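Local coordinates for protein glycoside hydrolase, GH17 family (Formosa sp. Hel1_33_131, PDB 6FCG) that probably hydrolyses internal beta-1,3-glucosidic bonds of laminarin, as an endo-laminarinase of glycoside hydrolase family 17, at residues 143-146 / 147-151; 186-189 / 190-193; 372-375 / 376-380; 77-81 / 82-86. All coordinates share one frame; numbering follows the deposited sequence.

Contact 1: 143-146 / 147-151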
loop_
_atom_site.group_PDB
_atom_site.type_symbol
_atom_site.label_atom_id
_atom_site.label_comp_id
_atom_site.label_asym_id
_atom_site.label_seq_id
_atom_site.Cartn_x
_atom_site.Cartn_y
_atom_site.Cartn_z
ATOM N N ASN A 143 35.193 -29.877 -5.205
ATOM C CA ASN A 143 34.363 -30.827 -5.945
ATOM C C ASN A 143 35.047 -32.212 -6.037
ATOM O O ASN A 143 34.397 -33.237 -5.837
ATOM C CB ASN A 143 33.992 -30.287 -7.326
ATOM C CG ASN A 143 33.078 -29.086 -7.260
ATOM O OD1 ASN A 143 32.448 -28.811 -6.236
ATOM N ND2 ASN A 143 32.984 -28.366 -8.355
ATOM N N ALA A 144 36.363 -32.232 -6.262
ATOM C CA ALA A 144 37.105 -33.490 -6.442
ATOM C C ALA A 144 36.891 -34.461 -5.278
ATOM O O ALA A 144 36.490 -35.603 -5.496
ATOM C CB ALA A 144 38.579 -33.213 -6.659
ATOM N N SER A 145 37.069 -33.987 -4.050
ATOM C CA SER A 145 36.927 -34.873 -2.908
ATOM C C SER A 145 35.458 -35.284 -2.645
ATOM O O SER A 145 35.204 -36.395 -2.139
ATOM C CB SER A 145 37.554 -34.271 -1.672
ATOM O OG SER A 145 36.870 -33.104 -1.328
ATOM N N GLU A 146 34.502 -34.412 -2.972
ATOM C CA GLU A 146 33.089 -34.765 -2.896
ATOM C C GLU A 146 32.791 -35.913 -3.878
ATOM O O GLU A 146 32.115 -36.882 -3.535
ATOM C CB GLU A 146 32.224 -33.540 -3.165
ATOM C CG GLU A 146 30.696 -33.726 -3.256
ATOM C CD GLU A 146 29.948 -33.707 -1.922
ATOM O OE1 GLU A 146 28.715 -34.046 -1.764
ATOM O OE2 GLU A 146 30.632 -33.328 -0.986
ATOM N N ILE A 147 33.302 -35.823 -5.092
ATOM C CA ILE A 147 33.137 -36.921 -6.040
ATOM C C ILE A 147 33.824 -38.200 -5.484
ATOM O O ILE A 147 33.227 -39.284 -5.535
ATOM C CB ILE A 147 33.663 -36.542 -7.448
ATOM C CG1 ILE A 147 32.767 -35.462 -8.086
ATOM C CG2 ILE A 147 33.773 -37.776 -8.346
ATOM C CD1 ILE A 147 31.371 -35.894 -8.488
ATOM N N ASP A 148 35.044 -38.067 -4.944
ATOM C CA ASP A 148 35.738 -39.221 -4.344
ATOM C C ASP A 148 34.906 -39.868 -3.243
ATOM O O ASP A 148 34.819 -41.090 -3.170
ATOM C CB ASP A 148 37.137 -38.858 -3.763
ATOM C CG ASP A 148 38.169 -38.444 -4.836
ATOM O OD1 ASP A 148 37.983 -38.736 -6.047
ATOM O OD2 ASP A 148 39.155 -37.771 -4.455
ATOM N N ARG A 149 34.307 -39.065 -2.378
ATOM C CA ARG A 149 33.521 -39.636 -1.284
ATOM C C ARG A 149 32.254 -40.365 -1.784
ATOM O O ARG A 149 31.826 -41.349 -1.186
ATOM C CB ARG A 149 33.175 -38.573 -0.249
ATOM C CG ARG A 149 34.334 -38.177 0.645
ATOM C CD ARG A 149 33.939 -37.161 1.719
ATOM N NE ARG A 149 33.276 -35.946 1.210
ATOM C CZ ARG A 149 33.850 -34.786 0.888
ATOM N NH1 ARG A 149 35.155 -34.630 0.967
ATOM N NH2 ARG A 149 33.102 -33.773 0.435
ATOM N N ALA A 150 31.680 -39.869 -2.866
ATOM C CA ALA A 150 30.504 -40.453 -3.476
ATOM C C ALA A 150 30.868 -41.818 -4.019
ATOM O O ALA A 150 30.130 -42.790 -3.855
ATOM C CB ALA A 150 29.993 -39.552 -4.592
ATOM N N VAL A 151 32.004 -41.860 -4.697
ATOM C CA VAL A 151 32.522 -43.099 -5.274
ATOM C C VAL A 151 32.776 -44.160 -4.195
ATOM O O VAL A 151 32.340 -45.303 -4.339
ATOM C CB VAL A 151 33.801 -42.813 -6.102
ATOM C CG1 VAL A 151 34.597 -44.085 -6.412
ATOM C CG2 VAL A 151 33.447 -42.089 -7.399
#

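Contact 2: 186-189 / 190-193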
loop_
_atom_site.group_PDB
_atom_site.type_symbol
_atom_site.label_atom_id
_atom_site.label_comp_id
_atom_site.label_asym_id
_atom_site.label_seq_id
_atom_site.Cartn_x
_atom_site.Cartn_y
_atom_site.Cartn_z
ATOM N N LEU A 186 29.804 -32.044 -16.885
ATOM C CA LEU A 186 30.323 -32.964 -17.886
ATOM C C LEU A 186 31.638 -33.596 -17.464
ATOM O O LEU A 186 31.830 -34.803 -17.573
ATOM C CB LEU A 186 30.528 -32.227 -19.207
ATOM C CG LEU A 186 31.137 -33.007 -20.397
ATOM C CD1 LEU A 186 30.228 -34.143 -20.840
ATOM C CD2 LEU A 186 31.398 -32.057 -21.556
ATOM N N LYS A 187 32.540 -32.771 -16.969
ATOM C CA LYS A 187 33.822 -33.243 -16.457
ATOM C C LYS A 187 33.655 -34.397 -15.463
ATOM O O LYS A 187 34.272 -35.445 -15.594
ATOM C CB LYS A 187 34.564 -32.088 -15.806
ATOM C CG LYS A 187 35.961 -32.419 -15.339
ATOM C CD LYS A 187 36.452 -31.386 -14.330
ATOM C CE LYS A 187 37.752 -31.842 -13.709
ATOM N NZ LYS A 187 38.175 -30.875 -12.656
ATOM N N TRP A 188 32.822 -34.189 -14.454
ATOM C CA TRP A 188 32.650 -35.184 -13.399
ATOM C C TRP A 188 31.781 -36.355 -13.825
ATOM O O TRP A 188 32.008 -37.478 -13.396
ATOM C CB TRP A 188 32.146 -34.530 -12.108
ATOM C CG TRP A 188 33.155 -33.608 -11.532
ATOM C CD1 TRP A 188 33.048 -32.266 -11.409
ATOM C CD2 TRP A 188 34.453 -33.956 -11.071
ATOM N NE1 TRP A 188 34.194 -31.750 -10.863
ATOM C CE2 TRP A 188 35.076 -32.770 -10.647
ATOM C CE3 TRP A 188 35.155 -35.171 -10.974
ATOM C CZ2 TRP A 188 36.353 -32.749 -10.122
ATOM C CZ3 TRP A 188 36.427 -35.160 -10.451
ATOM C CH2 TRP A 188 37.022 -33.944 -10.028
ATOM N N VAL A 189 30.777 -36.117 -14.648
ATOM C CA VAL A 189 30.030 -37.242 -15.178
ATOM C C VAL A 189 31.018 -38.130 -15.937
ATOM O O VAL A 189 30.978 -39.337 -15.797
ATOM C CB VAL A 189 28.857 -36.781 -16.072
ATOM C CG1 VAL A 189 28.270 -37.928 -16.887
ATOM C CG2 VAL A 189 27.770 -36.170 -15.212
ATOM N N ASN A 190 31.863 -37.528 -16.776
ATOM C CA ASN A 190 32.800 -38.297 -17.592
ATOM C C ASN A 190 33.785 -39.049 -16.718
ATOM O O ASN A 190 34.127 -40.181 -17.023
ATOM C CB ASN A 190 33.541 -37.404 -18.612
ATOM C CG ASN A 190 32.719 -37.146 -19.888
ATOM O OD1 ASN A 190 31.787 -37.890 -20.225
ATOM N ND2 ASN A 190 33.087 -36.110 -20.621
ATOM N N HIS A 191 34.233 -38.415 -15.642
ATOM C CA HIS A 191 35.099 -39.064 -14.669
ATOM C C HIS A 191 34.463 -40.349 -14.124
ATOM O O HIS A 191 35.113 -41.390 -14.059
ATOM C CB HIS A 191 35.373 -38.092 -13.527
ATOM C CG HIS A 191 36.150 -38.670 -12.380
ATOM N ND1 HIS A 191 37.527 -38.679 -12.324
ATOM C CD2 HIS A 191 35.725 -39.196 -11.209
ATOM C CE1 HIS A 191 37.919 -39.220 -11.181
ATOM N NE2 HIS A 191 36.845 -39.538 -10.484
ATOM N N LEU A 192 33.187 -40.253 -13.756
ATOM C CA LEU A 192 32.437 -41.388 -13.221
ATOM C C LEU A 192 32.165 -42.474 -14.270
ATOM O O LEU A 192 32.275 -43.658 -13.960
ATOM C CB LEU A 192 31.122 -40.919 -12.575
ATOM C CG LEU A 192 31.216 -40.088 -11.282
ATOM C CD1 LEU A 192 29.834 -39.644 -10.849
ATOM C CD2 LEU A 192 31.864 -40.840 -10.142
ATOM N N GLN A 193 31.831 -42.082 -15.497
ATOM C CA GLN A 193 31.675 -43.054 -16.594
ATOM C C GLN A 193 32.986 -43.793 -16.925
ATOM O O GLN A 193 32.950 -44.976 -17.269
ATOM C CB GLN A 193 31.148 -42.389 -17.870
ATOM C CG GLN A 193 29.748 -41.775 -17.809
ATOM C CD GLN A 193 28.640 -42.755 -17.472
ATOM O OE1 GLN A 193 28.906 -43.905 -17.152
ATOM N NE2 GLN A 193 27.395 -42.319 -17.591
#

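Contact 3: 372-375 / 376-380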
loop_
_atom_site.group_PDB
_atom_site.type_symbol
_atom_site.label_atom_id
_atom_site.label_comp_id
_atom_site.label_asym_id
_atom_site.label_seq_id
_atom_site.Cartn_x
_atom_site.Cartn_y
_atom_site.Cartn_z
ATOM N N LEU A 372 5.567 -34.870 3.509
ATOM C CA LEU A 372 4.305 -35.600 3.628
ATOM C C LEU A 372 3.982 -35.780 5.106
ATOM O O LEU A 372 2.816 -35.944 5.490
ATOM C CB LEU A 372 4.391 -36.938 2.932
ATOM C CG LEU A 372 4.821 -36.920 1.480
ATOM C CD1 LEU A 372 5.013 -38.344 1.001
ATOM C CD2 LEU A 372 3.830 -36.194 0.594
ATOM N N PHE A 373 5.016 -35.773 5.939
ATOM C CA PHE A 373 4.872 -35.813 7.399
ATOM C C PHE A 373 5.414 -34.525 7.990
ATOM O O PHE A 373 6.304 -33.877 7.388
ATOM C CB PHE A 373 5.707 -36.960 8.024
ATOM C CG PHE A 373 5.348 -38.335 7.550
ATOM C CD1 PHE A 373 5.939 -38.886 6.437
ATOM C CD2 PHE A 373 4.421 -39.103 8.258
ATOM C CE1 PHE A 373 5.595 -40.148 6.014
ATOM C CE2 PHE A 373 4.074 -40.373 7.827
ATOM C CZ PHE A 373 4.673 -40.899 6.712
ATOM N N THR A 374 4.968 -34.231 9.219
ATOM C CA THR A 374 5.463 -33.082 9.993
ATOM C C THR A 374 6.776 -33.509 10.617
ATOM O O THR A 374 7.115 -34.682 10.595
ATOM C CB THR A 374 4.495 -32.543 11.080
ATOM O OG1 THR A 374 4.456 -33.393 12.242
ATOM C CG2 THR A 374 3.098 -32.296 10.555
ATOM N N VAL A 375 7.517 -32.571 11.184
ATOM C CA VAL A 375 8.789 -32.933 11.839
ATOM C C VAL A 375 8.529 -33.957 12.990
ATOM O O VAL A 375 9.303 -34.871 13.188
ATOM C CB VAL A 375 9.657 -31.708 12.242
ATOM C CG1 VAL A 375 9.010 -30.928 13.361
ATOM C CG2 VAL A 375 11.044 -32.143 12.673
ATOM N N ASP A 376 7.416 -33.799 13.714
ATOM C CA ASP A 376 7.030 -34.675 14.839
ATOM C C ASP A 376 6.426 -36.021 14.420
ATOM O O ASP A 376 6.085 -36.832 15.271
ATOM C CB ASP A 376 6.028 -33.954 15.770
ATOM C CG ASP A 376 6.583 -32.636 16.357
ATOM O OD1 ASP A 376 7.709 -32.614 16.914
ATOM O OD2 ASP A 376 5.883 -31.610 16.248
ATOM N N GLY A 377 6.288 -36.266 13.122
ATOM C CA GLY A 377 5.833 -37.545 12.624
ATOM C C GLY A 377 4.339 -37.627 12.432
ATOM O O GLY A 377 3.822 -38.719 12.245
ATOM N N LYS A 378 3.638 -36.496 12.460
ATOM C CA LYS A 378 2.237 -36.480 12.090
ATOM C C LYS A 378 2.055 -36.587 10.574
ATOM O O LYS A 378 2.786 -35.977 9.799
ATOM C CB LYS A 378 1.556 -35.223 12.582
ATOM C CG LYS A 378 1.466 -35.133 14.093
ATOM C CD LYS A 378 0.175 -34.427 14.494
ATOM C CE LYS A 378 -0.082 -34.485 15.991
ATOM N NZ LYS A 378 0.942 -33.668 16.693
ATOM N N ALA A 379 1.098 -37.400 10.147
ATOM C CA ALA A 379 0.800 -37.569 8.736
ATOM C C ALA A 379 -0.140 -36.459 8.294
ATOM O O ALA A 379 -1.231 -36.319 8.827
ATOM C CB ALA A 379 0.164 -38.936 8.486
ATOM N N LYS A 380 0.286 -35.703 7.287
ATOM C CA LYS A 380 -0.545 -34.666 6.684
ATOM C C LYS A 380 -1.649 -35.292 5.850
ATOM O O LYS A 380 -1.585 -36.481 5.507
ATOM C CB LYS A 380 0.293 -33.752 5.793
ATOM C CG LYS A 380 1.325 -32.924 6.544
ATOM C CD LYS A 380 2.286 -32.264 5.579
ATOM C CE LYS A 380 3.353 -31.455 6.311
ATOM N NZ LYS A 380 4.279 -30.741 5.372
#

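Contact 4: 77-81 / 82-86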
loop_
_atom_site.group_PDB
_atom_site.type_symbol
_atom_site.label_atom_id
_atom_site.label_comp_id
_atom_site.label_asym_id
_atom_site.label_seq_id
_atom_site.Cartn_x
_atom_site.Cartn_y
_atom_site.Cartn_z
ATOM N N ILE A 77 9.286 -46.179 8.405
ATOM C CA ILE A 77 8.112 -45.423 7.973
ATOM C C ILE A 77 7.975 -45.360 6.442
ATOM O O ILE A 77 6.879 -45.581 5.885
ATOM C CB ILE A 77 8.127 -43.990 8.549
ATOM C CG1 ILE A 77 7.921 -44.015 10.048
ATOM C CG2 ILE A 77 7.046 -43.108 7.904
ATOM C CD1 ILE A 77 8.448 -42.797 10.757
ATOM N N LEU A 78 9.057 -45.035 5.754
ATOM C CA LEU A 78 8.995 -44.924 4.307
ATOM C C LEU A 78 8.741 -46.263 3.678
ATOM O O LEU A 78 8.020 -46.364 2.674
ATOM C CB LEU A 78 10.293 -44.311 3.753
ATOM C CG LEU A 78 10.593 -42.870 4.167
ATOM C CD1 LEU A 78 11.862 -42.403 3.484
ATOM C CD2 LEU A 78 9.440 -41.945 3.828
ATOM N N HIS A 79 9.401 -47.289 4.201
ATOM C CA HIS A 79 9.270 -48.640 3.661
ATOM C C HIS A 79 7.843 -49.152 3.803
ATOM O O HIS A 79 7.312 -49.783 2.878
ATOM C CB HIS A 79 10.247 -49.592 4.356
ATOM C CG HIS A 79 10.178 -50.987 3.843
ATOM N ND1 HIS A 79 10.935 -51.419 2.774
ATOM C CD2 HIS A 79 9.387 -52.026 4.199
ATOM C CE1 HIS A 79 10.635 -52.679 2.513
ATOM N NE2 HIS A 79 9.692 -53.062 3.357
ATOM N N ALA A 80 7.216 -48.845 4.931
ATOM C CA ALA A 80 5.819 -49.198 5.179
ATOM C C ALA A 80 4.873 -48.600 4.144
ATOM O O ALA A 80 3.890 -49.224 3.781
ATOM C CB ALA A 80 5.411 -48.760 6.579
ATOM N N MET A 81 5.204 -47.399 3.665
ATOM C CA MET A 81 4.500 -46.671 2.598
ATOM C C MET A 81 4.771 -47.114 1.164
ATOM O O MET A 81 4.268 -46.481 0.253
ATOM C CB MET A 81 4.985 -45.233 2.604
ATOM C CG MET A 81 4.161 -44.225 3.327
ATOM S SD MET A 81 4.978 -42.628 3.077
ATOM C CE MET A 81 4.494 -42.326 1.362
ATOM N N ASN A 82 5.568 -48.151 0.947
ATOM C CA ASN A 82 6.008 -48.578 -0.409
ATOM C C ASN A 82 7.061 -47.722 -1.083
ATOM O O ASN A 82 7.286 -47.862 -2.282
ATOM C CB ASN A 82 4.856 -48.776 -1.390
ATOM C CG ASN A 82 3.983 -49.917 -1.005
ATOM O OD1 ASN A 82 4.445 -51.050 -0.942
ATOM N ND2 ASN A 82 2.712 -49.637 -0.737
ATOM N N ILE A 83 7.742 -46.869 -0.329
ATOM C CA ILE A 83 8.899 -46.165 -0.890
ATOM C C ILE A 83 10.025 -47.188 -0.946
ATOM O O ILE A 83 10.303 -47.861 0.052
ATOM C CB ILE A 83 9.337 -44.958 -0.020
ATOM C CG1 ILE A 83 8.180 -43.970 0.251
ATOM C CG2 ILE A 83 10.541 -44.268 -0.619
ATOM C CD1 ILE A 83 7.691 -43.156 -0.904
ATOM N N ARG A 84 10.677 -47.299 -2.099
ATOM C CA ARG A 84 11.831 -48.194 -2.265
ATOM C C ARG A 84 13.106 -47.542 -2.735
ATOM O O ARG A 84 14.152 -48.192 -2.784
ATOM C CB ARG A 84 11.471 -49.328 -3.238
ATOM C CG ARG A 84 10.345 -50.255 -2.777
ATOM C CD ARG A 84 10.759 -51.066 -1.547
ATOM N NE ARG A 84 9.676 -51.908 -1.056
ATOM C CZ ARG A 84 8.803 -51.580 -0.109
ATOM N NH1 ARG A 84 8.841 -50.397 0.514
ATOM N NH2 ARG A 84 7.868 -52.462 0.222
ATOM N N ILE A 85 13.053 -46.281 -3.136
ATOM C CA ILE A 85 14.292 -45.582 -3.488
ATOM C C ILE A 85 14.250 -44.157 -2.981
ATOM O O ILE A 85 13.221 -43.481 -3.064
ATOM C CB ILE A 85 14.620 -45.693 -5.002
ATOM C CG1 ILE A 85 15.899 -44.952 -5.315
ATOM C CG2 ILE A 85 13.470 -45.183 -5.867
ATOM C CD1 ILE A 85 16.530 -45.380 -6.616
ATOM N N LEU A 86 15.350 -43.726 -2.376
ATOM C CA LEU A 86 15.439 -42.353 -1.929
ATOM C C LEU A 86 16.616 -41.615 -2.532
ATOM O O LEU A 86 17.519 -42.204 -3.103
ATOM C CB LEU A 86 15.286 -42.203 -0.407
ATOM C CG LEU A 86 16.051 -43.122 0.474
ATOM C CD1 LEU A 86 17.398 -42.537 0.816
ATOM C CD2 LEU A 86 15.328 -43.344 1.775
#

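Contact 1: 143-146 / 147-151
Glu146 and Arg149 form a salt bridge one turn apart on helix 143-156, with Glu146 OE2 2.9 Å from Arg149 NH2. Only OE2 and NH2 pair, and the carboxylate and guanidinium planes stand 80° apart. NH2 reaches OE2 on its anti side and out of the carboxylate plane, and the N-H points only moderately well at the oxygen, at 138°. At the other terminal nitrogen, Arg149 NH1 makes a weak hydrogen bond to Ser145 OG at 3.2 Å. A bend at chi3 (-54°) lays the guanidinium back over the preceding turn, where Ser145 O and Glu146 CA both lie against one of its faces, each near the rim. Glu146 meets it with CG anti to the backbone N and a second bend at chi2.

Beneath the side chains run the regular i to i+4 bonds of an alpha-helix, among them Arg149 N to Ser145 O at 2.8 Å and Ile147 N to Asn143 O at 2.9 Å. Both charged groups are also anchored beyond the helix. Glu146 OE1 accepts from the backbone N of Val91 and of Trp122, while Arg149 NE donates to Val91 O, so the pair holds the loop after strand 83-87 at Val91 and Glu146 also holds the chain after strand 116-121. Asn143 ND2, at the first turn, donates to Asp124 O. On another side of the helix Ile147 rests on Trp188 and His191, and Val151 on Leu192, which packs helix 143-156 against helix 182-197 on the outside of the TIM-type barrel.

Contact 2: 186-189 / 190-193
Trp188 and His191 form a T-shaped (edge-to-face) pair on helix 182-197, the helix of the beta-alpha-beta unit that links strands 161-168 and 206-212 in this TIM-type barrel. The two side chains lie side by side and point the same way, but their planes are turned 75° apart. The benzo edge of the indole is aimed at the imidazole face: Trp188 CZ3 stands over the centre of the His191 ring, and the ring centroids are 5.3 Å apart. Different first torsions bring this about. His191 CG is anti to its backbone N (chi1 174°), which stands the imidazole up beside the benzo edge, whereas Trp188 CG lies beside its own N (chi1 -66°). Trp188 CE3 also lies 3.9 Å from His191 CB.

The indole is fixed at its other end as well, where NE1 donates to Glu139 OE1, while Glu139 OE2 takes a salt bridge from Lys187 NZ, whose carbon CE lies near the rim of one indole face. Trp188 also packs on Val166 of strand 161-168.

On a different side of the helix Leu186 meets Asn190, with the amide side chain crossing the leucine branch at a slant. Val189 and Leu192 contact Ile207 of strand 206-212, and Gln193 NE2 donates to Ala234 O and Asp236 OD2. Four i to i+4 backbone bonds carry the frame, the shortest running from Asn190 N to Leu186 O at 2.8 Å. Beside it, Leu186 CD1 approaches Asn190 ND2 to 3.5 Å.

Contact 3: 372-375 / 376-380
Thr374 and Lys378 are bonded twice across a tight hairpin, its type I turn consistent with a G1 bulge at Gly377: Thr374 N donates to Lys378 O at 2.9 Å, and Lys378 N donates back to Thr374 OG1 at 3.2 Å. With Asp376 N as a further donor, OG1 accepts from two backbone N-H groups inside the turn, the one from Asp376 weakly. It does so from the position between backbone N and carbonyl carbon (chi1 76°). The turn from Thr374 to Gly377 is closed by Gly377 N to Thr374 O at 3.1 Å, the donor standing well above the carbonyl plane. Gly377 has positive phi (92°), where a CB would press on the preceding carbonyl oxygen.

Farther from the turn, Lys380 N binds Leu372 O at 3.1 Å, and Phe373 pairs with Ala379 in a single antiparallel bridge. Phe373 CA lies 3.2 Å from Lys378 O in a CA-H...O contact, and its ring lies obliquely beside the returning chain, CE2 4.2 Å from Ala379 CB. The extended Lys380 chain runs over the Leu372 carbonyl; its NZ forms a salt bridge with Asp354 and donates to Gly371 O and Ser310 OG.

Phe373 also meets the rings of Phe353 and Phe392. The hairpin base, Leu372 and Lys380, touches helix 326-342, while at the turn Val375 O and Asp376 O accept from Arg397 NE and Asn400 ND2 of the small antiparallel strand pair 396-397/400-401.

Contact 4: 77-81 / 82-86
His79 and Arg84 lie face to face, the guanidinium flat on the imidazole with planes 8° apart and centres at 3.7 Å. His79 CE1 sits over the middle of the guanidinium, while Arg84 NH1 stands above the ring near its rim. The ring also stacks with Phe113. At the guanidinium edge, in plane, NH1 donates to His79 O at 2.9 Å along a carbonyl lone pair; it donates to Ile83 O as well, at 3.0 Å. These two bonds fix the rotation of the guanidinium, and a bend at chi2 (-66°) turns the arginine back to the helix end. His79 CG, anti to its N, brings the ring against its face.

The helix 68-80 ends here in a Schellman motif. Asn82 has positive phi (75°); Ile83 N bonds Leu78 O at 3.1 Å and Asn82 N bonds His79 O at 3.1 Å, so His79 O takes both a backbone and a guanidinium donor. On the buried side, apolar groups close the join to strand 83-87: Leu78 CB meets Ile83 CB at 3.9 Å, Leu78 CD1 meets Leu86 CD2, and Met81 CE meets Ile83 CD1.

A positive group resting at the carbonyl-rich C-terminal end of a helix is probably favourable for the helix dipole, and Glu114, a long and weak ion partner of Arg84 NE, may partly balance the arginine's charge. The stack on the imidazole, whose ND1 has a weak hydrogen bond with Glu114 O, would likely disfavour a protonated His79.

In the fold
Contacts 1 and 2 lie on adjacent barrel helices, 143-156 and 182-197, their centres 11 Å apart, and touch directly along the helix-helix interface. Contacts 3 and 4 form a second pair with centres 15 Å apart, Phe373 packing on Ile77 and Met81. Contacts 2 and 3 lie on opposite sides of the chain's centre. Each is partly buried: Ile147, Trp188, Phe373 and Leu78 are buried, while Asp148, Asn190, Asp376 and Asn82 are exposed. Near the start of its helix, contact 1 relies on a salt bridge and, in mid-helix, contact 2 on an aromatic pair; where the chain changes direction, contact 3 uses a threonine hydroxyl and contact 4 an arginine to bind backbone groups.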